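Local coordinates for polymeric Immunoglobulin Receptor (Oncorhynchus mykiss, PDB 5F1S), which probably binds polymeric immunoglobulins and carries them across mucosal epithelia, with its ectodomain released as secretory component, at residues G6-L11 with V16-H21; K31-G36 with L106-I111. One frame throughout, in Å; residues are numbered along the deposited sequence.

Contact 1: residues G6-L11 with V16-H21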
loop_
_atom_site.group_PDB
_atom_site.type_symbol
_atom_site.label_atom_id
_atom_site.label_comp_id
_atom_site.label_asym_id
_atom_site.label_seq_id
_atom_site.Cartn_x
_atom_site.Cartn_y
_atom_site.Cartn_z
ATOM N N GLY A 6 -13.364 0.323 2.297
ATOM C CA GLY A 6 -13.593 0.542 0.887
ATOM C C GLY A 6 -12.535 -0.115 0.029
ATOM O O GLY A 6 -11.564 -0.674 0.516
ATOM N N ASP A 7 -12.735 -0.043 -1.283
ATOM C CA ASP A 7 -11.858 -0.773 -2.196
ATOM C C ASP A 7 -10.412 -0.338 -1.978
ATOM O O ASP A 7 -10.132 0.816 -1.661
ATOM C CB ASP A 7 -12.278 -0.533 -3.644
ATOM C CG ASP A 7 -13.665 -1.040 -3.934
ATOM O OD1 ASP A 7 -14.165 -1.938 -3.210
ATOM O OD2 ASP A 7 -14.254 -0.574 -4.931
ATOM N N LEU A 8 -9.502 -1.284 -2.107
ATOM C CA LEU A 8 -8.096 -1.097 -1.744
ATOM C C LEU A 8 -7.250 -1.241 -2.980
ATOM O O LEU A 8 -7.556 -2.055 -3.853
ATOM C CB LEU A 8 -7.569 -2.175 -0.735
ATOM C CG LEU A 8 -8.219 -2.396 0.619
ATOM C CD1 LEU A 8 -7.593 -3.581 1.316
ATOM C CD2 LEU A 8 -8.024 -1.148 1.462
ATOM N N ALA A 9 -6.131 -0.507 -2.995
ATOM C CA ALA A 9 -5.065 -0.715 -3.956
ATOM C C ALA A 9 -3.771 -0.923 -3.184
ATOM O O ALA A 9 -3.463 -0.178 -2.258
ATOM C CB ALA A 9 -4.942 0.472 -4.925
ATOM N N VAL A 10 -3.044 -1.962 -3.520
ATOM C CA VAL A 10 -1.857 -2.299 -2.770
ATOM C C VAL A 10 -0.775 -2.722 -3.750
ATOM O O VAL A 10 -1.059 -3.444 -4.710
ATOM C CB VAL A 10 -2.179 -3.421 -1.768
ATOM C CG1 VAL A 10 -2.673 -4.654 -2.498
ATOM C CG2 VAL A 10 -0.974 -3.770 -0.962
ATOM N N LEU A 11 0.461 -2.335 -3.475
ATOM C CA LEU A 11 1.578 -2.770 -4.324
ATOM C C LEU A 11 1.887 -4.260 -4.155
ATOM O O LEU A 11 1.889 -4.799 -3.042
ATOM C CB LEU A 11 2.833 -1.980 -3.977
ATOM C CG LEU A 11 2.817 -0.490 -4.268
ATOM C CD1 LEU A 11 3.983 0.221 -3.630
ATOM C CD2 LEU A 11 2.838 -0.279 -5.724
ATOM N N VAL A 16 -2.262 -6.937 3.379
ATOM C CA VAL A 16 -3.393 -6.138 3.828
ATOM C C VAL A 16 -3.986 -6.747 5.091
ATOM O O VAL A 16 -3.937 -7.955 5.306
ATOM C CB VAL A 16 -4.500 -5.982 2.762
ATOM C CG1 VAL A 16 -3.975 -5.196 1.545
ATOM C CG2 VAL A 16 -5.064 -7.319 2.342
ATOM N N MET A 17 -4.555 -5.876 5.908
ATOM C CA MET A 17 -5.237 -6.244 7.143
ATOM C C MET A 17 -6.629 -5.647 7.037
ATOM O O MET A 17 -6.755 -4.419 7.018
ATOM C CB MET A 17 -4.507 -5.709 8.383
ATOM C CG MET A 17 -5.222 -6.046 9.658
ATOM S SD MET A 17 -4.337 -5.254 11.104
ATOM C CE MET A 17 -4.723 -3.606 10.879
ATOM N N ILE A 18 -7.649 -6.496 6.943
ATOM C CA ILE A 18 -9.002 -6.092 6.584
ATOM C C ILE A 18 -9.905 -6.358 7.784
ATOM O O ILE A 18 -10.090 -7.525 8.149
ATOM C CB ILE A 18 -9.509 -6.857 5.351
ATOM C CG1 ILE A 18 -8.599 -6.480 4.177
ATOM C CG2 ILE A 18 -10.940 -6.532 5.077
ATOM C CD1 ILE A 18 -8.707 -7.434 3.038
ATOM N N PRO A 19 -10.536 -5.330 8.356
ATOM C CA PRO A 19 -11.579 -5.559 9.380
ATOM C C PRO A 19 -12.927 -5.862 8.755
ATOM O O PRO A 19 -13.451 -5.068 7.953
ATOM C CB PRO A 19 -11.620 -4.226 10.136
ATOM C CG PRO A 19 -11.333 -3.186 9.020
ATOM C CD PRO A 19 -10.323 -3.879 8.118
ATOM N N CYS A 20 -13.563 -6.911 9.267
ATOM C CA CYS A 20 -14.934 -7.261 8.949
ATOM C C CYS A 20 -15.726 -7.073 10.228
ATOM O O CYS A 20 -15.725 -7.969 11.092
ATOM C CB CYS A 20 -15.037 -8.704 8.462
ATOM S SG CYS A 20 -14.165 -9.081 6.886
ATOM N N HIS A 21 -16.399 -5.935 10.342
ATOM C CA HIS A 21 -17.166 -5.609 11.535
ATOM C C HIS A 21 -18.569 -6.201 11.407
ATOM O O HIS A 21 -19.138 -6.283 10.320
ATOM C CB HIS A 21 -17.252 -4.097 11.784
ATOM C CG HIS A 21 -15.980 -3.498 12.333
ATOM N ND1 HIS A 21 -15.717 -3.378 13.687
ATOM C CD2 HIS A 21 -14.900 -3.014 11.698
ATOM C CE1 HIS A 21 -14.525 -2.826 13.851
ATOM N NE2 HIS A 21 -14.025 -2.578 12.656
#
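Val10 O accepts a backbone bond from Ile111 N. That bond ties strand 8-11 to strand 103-111. The Val10 side chain points toward 16-21. Between 6-11 and 16-21 themselves the contact is wholly apolar, made by aliphatic carbons. The ends of Leu8 and Val16 meet head on, with Leu8 CD1 4.0 Å from Val16 CG1. The same Leu8 methyl, CD1, lies 4.2 Å from Ile18 CG1, so one branch of the leucine serves two residues of the facing strand. Val10 meets Val16 at a slant. Its CG2 is anti to the backbone N (chi1 60° for CG1), and Val10 CG2 comes to 4.2 Å from Val16 CG1. Val16 CG1 is therefore shared by Leu8 and Val10.

The strands run nearly antiparallel, at 160°, but their axes stay 10.0 Å apart. This is the spacing of packed sheets rather than of bonded neighbours. Leu80, from a loop, touches both Val10 and Val16. In the V-set sandwich, strand 8-11 is the A' edge strand, parallel to strand 103-111, while strand 16-22 belongs to the opposite sheet, between strands 2-3 and 72-77.

Contact 2: residues K31-G36 with L106-I111; sequences KYWCRG and LHINVI
Trp33 reaches over the inner side of strand 86-92 to Leu106 and Ile108, and its indole makes the whole of this contact. Starting at CB, the side chain leaves strand 31-35 with CG anti to the backbone N (chi1 179°). This turns the ring away from the backbone N, beside the carbonyl carbon, and out toward strand 103-111. On the pyrrole side, NE1 has a hydrogen-bond partner outside the two segments. On the benzene side, CE3 and CZ3 pass beside the sulfur of Cys20, with Trp33 CZ3 4.0 Å from Cys20 SG. This is the expected place for the core tryptophan of an immunoglobulin domain, packed on the disulfide that Cys20 forms with Cys90.

The far end of the ring makes the contact proper. Trp33 CH2 lies 3.6 Å from Leu106 CD2, and the two side chains cross at about a right angle. CD2 is the leucine branch that meets the indole. Trp33 CZ2 is 4.4 Å from Ile108 CD1, a looser approach at the ring edge and near the ring plane. Trp33, Leu106 and Ile108 are all buried, and carbon alone meets carbon between the segments.

Cys34, next to Trp33, forms a second disulfide with Cys42. Val75 and Met77 of strand 72-77, in the opposite sheet, also touch the indole. The two segments belong to one sheet but are not neighbours in it. Strand 86-92 lies between them and runs antiparallel to both, and strand 43-47 flanks 31-35 on the outer side.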
loop_
_atom_site.group_PDB
_atom_site.type_symbol
_atom_site.label_atom_id
_atom_site.label_comp_id
_atom_site.label_asym_id
_atom_site.label_seq_id
_atom_site.Cartn_x
_atom_site.Cartn_y
_atom_site.Cartn_z
ATOM N N LYS A 31 -16.956 -17.339 11.163
ATOM C CA LYS A 31 -16.685 -16.260 10.212
ATOM C C LYS A 31 -15.867 -16.815 9.059
ATOM O O LYS A 31 -15.075 -17.756 9.225
ATOM C CB LYS A 31 -15.922 -15.107 10.887
ATOM C CG LYS A 31 -16.488 -14.656 12.246
ATOM C CD LYS A 31 -17.998 -14.332 12.139
ATOM C CE LYS A 31 -18.493 -13.598 13.422
ATOM N NZ LYS A 31 -18.313 -14.426 14.668
ATOM N N TYR A 32 -16.037 -16.224 7.884
ATOM C CA TYR A 32 -15.292 -16.703 6.735
ATOM C C TYR A 32 -14.952 -15.549 5.797
ATOM O O TYR A 32 -15.486 -14.444 5.904
ATOM C CB TYR A 32 -16.038 -17.839 6.002
ATOM C CG TYR A 32 -17.327 -17.465 5.331
ATOM C CD1 TYR A 32 -17.356 -17.165 3.985
ATOM C CD2 TYR A 32 -18.528 -17.445 6.035
ATOM C CE1 TYR A 32 -18.584 -16.835 3.351
ATOM C CE2 TYR A 32 -19.735 -17.103 5.418
ATOM C CZ TYR A 32 -19.741 -16.819 4.075
ATOM O OH TYR A 32 -20.911 -16.487 3.448
ATOM N N TRP A 33 -13.990 -15.825 4.924
ATOM C CA TRP A 33 -13.471 -14.887 3.931
ATOM C C TRP A 33 -13.521 -15.588 2.585
ATOM O O TRP A 33 -12.959 -16.678 2.439
ATOM C CB TRP A 33 -12.046 -14.483 4.286
ATOM C CG TRP A 33 -11.349 -13.559 3.391
ATOM C CD1 TRP A 33 -10.257 -13.828 2.601
ATOM C CD2 TRP A 33 -11.639 -12.177 3.216
ATOM N NE1 TRP A 33 -9.870 -12.702 1.943
ATOM C CE2 TRP A 33 -10.662 -11.654 2.349
ATOM C CE3 TRP A 33 -12.603 -11.321 3.750
ATOM C CZ2 TRP A 33 -10.659 -10.324 1.947
ATOM C CZ3 TRP A 33 -12.582 -9.992 3.384
ATOM C CH2 TRP A 33 -11.621 -9.505 2.480
ATOM N N CYS A 34 -14.213 -14.971 1.618
ATOM C CA CYS A 34 -14.597 -15.583 0.353
ATOM C C CYS A 34 -13.990 -14.755 -0.789
ATOM O O CYS A 34 -13.888 -13.542 -0.667
ATOM C CB CYS A 34 -16.162 -15.616 0.199
ATOM S SG CYS A 34 -16.775 -17.259 -0.319
ATOM N N ARG A 35 -13.611 -15.399 -1.892
ATOM C CA ARG A 35 -13.153 -14.697 -3.100
ATOM C C ARG A 35 -14.104 -14.969 -4.261
ATOM O O ARG A 35 -14.478 -16.130 -4.494
ATOM C CB ARG A 35 -11.755 -15.146 -3.458
ATOM C CG ARG A 35 -11.188 -14.375 -4.639
ATOM C CD ARG A 35 -9.834 -14.869 -5.041
ATOM N NE ARG A 35 -9.416 -14.002 -6.153
ATOM C CZ ARG A 35 -8.257 -14.112 -6.790
ATOM N NH1 ARG A 35 -7.390 -15.057 -6.442
ATOM N NH2 ARG A 35 -7.980 -13.282 -7.791
ATOM N N GLY A 36 -14.456 -13.917 -4.988
ATOM C CA GLY A 36 -15.268 -14.004 -6.202
ATOM C C GLY A 36 -16.090 -12.742 -6.372
ATOM O O GLY A 36 -16.421 -12.034 -5.422
ATOM N N LEU A 106 -15.516 -6.206 -0.927
ATOM C CA LEU A 106 -14.626 -5.115 -1.313
ATOM C C LEU A 106 -13.720 -5.642 -2.402
ATOM O O LEU A 106 -13.525 -6.848 -2.557
ATOM C CB LEU A 106 -13.805 -4.555 -0.164
ATOM C CG LEU A 106 -12.511 -5.324 0.121
ATOM C CD1 LEU A 106 -11.719 -4.632 1.145
ATOM C CD2 LEU A 106 -12.902 -6.698 0.570
ATOM N N HIS A 107 -13.161 -4.711 -3.157
ATOM C CA HIS A 107 -12.296 -5.058 -4.260
ATOM C C HIS A 107 -10.871 -4.757 -3.837
ATOM O O HIS A 107 -10.616 -3.731 -3.222
ATOM C CB HIS A 107 -12.634 -4.271 -5.546
ATOM C CG HIS A 107 -11.826 -4.706 -6.730
ATOM N ND1 HIS A 107 -10.656 -4.078 -7.103
ATOM C CD2 HIS A 107 -11.995 -5.735 -7.595
ATOM C CE1 HIS A 107 -10.147 -4.694 -8.160
ATOM N NE2 HIS A 107 -10.939 -5.706 -8.471
ATOM N N ILE A 108 -9.956 -5.656 -4.173
ATOM C CA ILE A 108 -8.528 -5.480 -3.908
ATOM C C ILE A 108 -7.816 -5.455 -5.260
ATOM O O ILE A 108 -7.936 -6.397 -6.045
ATOM C CB ILE A 108 -7.951 -6.606 -3.026
ATOM C CG1 ILE A 108 -8.693 -6.684 -1.709
ATOM C CG2 ILE A 108 -6.479 -6.390 -2.806
ATOM C CD1 ILE A 108 -8.242 -7.900 -0.757
ATOM N N ASN A 109 -7.107 -4.367 -5.536
ATOM C CA ASN A 109 -6.360 -4.218 -6.788
ATOM C C ASN A 109 -4.890 -4.263 -6.430
ATOM O O ASN A 109 -4.400 -3.379 -5.725
ATOM C CB ASN A 109 -6.728 -2.897 -7.470
ATOM C CG ASN A 109 -6.085 -2.764 -8.840
ATOM O OD1 ASN A 109 -5.798 -3.770 -9.498
ATOM N ND2 ASN A 109 -5.841 -1.528 -9.257
ATOM N N VAL A 110 -4.195 -5.303 -6.880
ATOM C CA VAL A 110 -2.791 -5.488 -6.556
ATOM C C VAL A 110 -1.992 -4.970 -7.742
ATOM O O VAL A 110 -2.104 -5.499 -8.847
ATOM C CB VAL A 110 -2.453 -6.952 -6.269
ATOM C CG1 VAL A 110 -0.990 -7.064 -5.815
ATOM C CG2 VAL A 110 -3.330 -7.489 -5.184
ATOM N N ILE A 111 -1.178 -3.955 -7.508
ATOM C CA ILE A 111 -0.598 -3.196 -8.608
ATOM C C ILE A 111 0.909 -3.385 -8.666
ATOM O O ILE A 111 1.602 -3.542 -7.653
ATOM C CB ILE A 111 -0.957 -1.699 -8.500
ATOM C CG1 ILE A 111 -0.532 -1.129 -7.206
ATOM C CG2 ILE A 111 -2.478 -1.536 -8.612
ATOM C CD1 ILE A 111 -0.919 0.385 -7.067
#

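In the fold
Near the N terminus, contact 1 closes a short turn of four residues between strands 8-11 and 16-22. The chain then continues from 16-22 into 31-35, where contact 2 opens. Contact 2 closes only at 106-111, after a span of 69 residues that holds most of the remaining strands of the domain. The two contacts follow in series and neither nest nor cross. Their centres are 8 Å apart. A probable hydrogen bond from Asn109 N to Leu8 O, at 2.9 Å, also binds them, and Ile18 CD1 packs on Trp33 CH2 at 3.6 Å. Contact 1 links the two sheets near one edge. Contact 2 bridges strands within one sheet, on its core side.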